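Long-range contact in aclacinomycin oxidoreductase (AknOx) (Streptomyces galilaeus, PDB 2IPI), which oxidises the terminal sugar of aclacinomycin antibiotics in two successive steps, using molecular oxygen and a bicovalently attached FAD: residues 61-65 and 107-111. Sequence-based numbering, arbitrary orientation.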
loop_
_atom_site.group_PDB
_atom_site.type_symbol
_atom_site.label_atom_id
_atom_site.label_comp_id
_atom_site.label_asym_id
_atom_site.label_seq_id
_atom_site.Cartn_x
_atom_site.Cartn_y
_atom_site.Cartn_z
ATOM N N VAL A 61 22.320 -9.530 7.519
ATOM C CA VAL A 61 21.132 -9.841 8.324
ATOM C C VAL A 61 21.282 -9.241 9.720
ATOM O O VAL A 61 22.004 -9.834 10.536
ATOM C CB VAL A 61 20.894 -11.357 8.332
ATOM C CG1 VAL A 61 19.649 -11.690 9.127
ATOM C CG2 VAL A 61 20.748 -11.844 6.892
ATOM N N VAL A 62 20.610 -8.120 9.909
ATOM C CA VAL A 62 20.639 -7.246 11.066
ATOM C C VAL A 62 19.656 -7.647 12.181
ATOM O O VAL A 62 18.575 -8.208 11.930
ATOM C CB VAL A 62 20.308 -5.779 10.704
ATOM C CG1 VAL A 62 21.415 -5.127 9.888
ATOM C CG2 VAL A 62 18.990 -5.681 9.954
ATOM N N HIS A 63 20.045 -7.322 13.407
ATOM C CA HIS A 63 19.271 -7.638 14.614
ATOM C C HIS A 63 19.138 -6.414 15.506
ATOM O O HIS A 63 18.349 -6.402 16.465
ATOM C CB HIS A 63 19.925 -8.783 15.386
ATOM C CG HIS A 63 20.262 -9.964 14.527
ATOM N ND1 HIS A 63 21.443 -10.098 13.818
ATOM C CD2 HIS A 63 19.546 -11.076 14.261
ATOM C CE1 HIS A 63 21.445 -11.231 13.149
ATOM N NE2 HIS A 63 20.307 -11.857 13.404
ATOM N N THR A 64 19.913 -5.340 15.268
ATOM C CA THR A 64 19.715 -4.114 16.054
ATOM C C THR A 64 20.095 -2.888 15.224
ATOM O O THR A 64 20.838 -2.992 14.244
ATOM C CB THR A 64 20.518 -4.013 17.374
ATOM O OG1 THR A 64 21.919 -4.011 17.034
ATOM C CG2 THR A 64 20.325 -5.188 18.313
ATOM N N ALA A 65 19.600 -1.727 15.649
ATOM C CA ALA A 65 19.858 -0.466 14.966
ATOM C C ALA A 65 21.359 -0.240 14.867
ATOM O O ALA A 65 21.881 0.196 13.838
ATOM C CB ALA A 65 19.165 0.674 15.676
ATOM N N SER A 107 14.331 -8.823 8.415
ATOM C CA SER A 107 13.295 -9.815 8.708
ATOM C C SER A 107 13.477 -10.496 10.055
ATOM O O SER A 107 12.530 -11.112 10.559
ATOM C CB SER A 107 13.288 -10.861 7.592
ATOM O OG SER A 107 14.498 -11.607 7.618
ATOM N N GLN A 108 14.664 -10.387 10.645
ATOM C CA GLN A 108 14.902 -10.929 11.981
ATOM C C GLN A 108 14.463 -9.942 13.066
ATOM O O GLN A 108 14.448 -10.263 14.264
ATOM C CB GLN A 108 16.373 -11.301 12.173
ATOM C CG GLN A 108 16.931 -12.447 11.361
ATOM C CD GLN A 108 16.292 -13.784 11.637
ATOM O OE1 GLN A 108 15.064 -13.864 11.716
ATOM N NE2 GLN A 108 17.064 -14.857 11.800
ATOM N N MET A 109 14.066 -8.734 12.703
ATOM C CA MET A 109 13.695 -7.691 13.647
ATOM C C MET A 109 12.204 -7.390 13.644
ATOM O O MET A 109 11.826 -6.490 12.893
ATOM C CB MET A 109 14.447 -6.388 13.311
ATOM C CG MET A 109 15.957 -6.510 13.364
ATOM S SD MET A 109 16.782 -4.935 12.944
ATOM C CE MET A 109 16.243 -3.959 14.360
ATOM N N ARG A 110 11.395 -8.092 14.431
ATOM C CA ARG A 110 9.947 -8.049 14.377
ATOM C C ARG A 110 9.317 -7.947 15.780
ATOM O O ARG A 110 8.189 -8.414 15.953
ATOM C CB ARG A 110 9.266 -9.262 13.757
ATOM C CG ARG A 110 9.829 -9.985 12.567
ATOM C CD ARG A 110 8.919 -11.180 12.239
ATOM N NE ARG A 110 9.553 -12.073 11.313
ATOM C CZ ARG A 110 9.192 -12.713 10.237
ATOM N NH1 ARG A 110 7.963 -12.653 9.729
ATOM N NH2 ARG A 110 10.140 -13.452 9.673
ATOM N N GLN A 111 10.044 -7.348 16.686
ATOM C CA GLN A 111 9.594 -7.067 18.044
ATOM C C GLN A 111 8.452 -6.056 18.048
ATOM O O GLN A 111 8.414 -5.060 17.339
ATOM C CB GLN A 111 10.755 -6.554 18.898
HETATM O O HOH W 1 17.182 -9.196 9.951
#
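The carbonyl oxygen of Val-62 reaches the backbone of Gln-108 through a water, which donates to Val-62 O at 2.6 Å and accepts from Gln-108 N at 2.9 Å. No direct hydrogen bond joins the two loops; the water bridges them, and side chains complete the contact. Met-109 supplies most of the apolar contact. Its CG lies 3.4 Å from Val-62 O, SD rests against CG2 of Val-62 at 3.8 Å, and the methyl CE reaches CA of Thr-64 at 3.9 Å. Extended at chi2 (180°), the chain reaches out straight to SD, and the bend at chi3 (66°) brings CE beside Thr-64. Gln-108 works through its aliphatic part: CG meets CG1 of Val-61 at 3.6 Å, while CB approaches CD2 of His-63 obliquely at 3.8 Å. These two side chains, His-63 and Gln-108, lie side by side and point the same way, with the ring and amide planes 45° apart. ND1 of His-63 is hydrogen-bonded to Gln-67 OE1, which helps fix the ring, and OG1 of Thr-64, at the N-cap of helix 65-78, accepts a hydrogen bond from Gln-67 N. The contact thus joins the ends of neighbouring parallel strands 58-61 and 102-105 in the FAD-binding domain, where one chain enters helix 65-78, the other leads to strand 112-115, and Met-109 also packs on Thr-223 of strand 221-227.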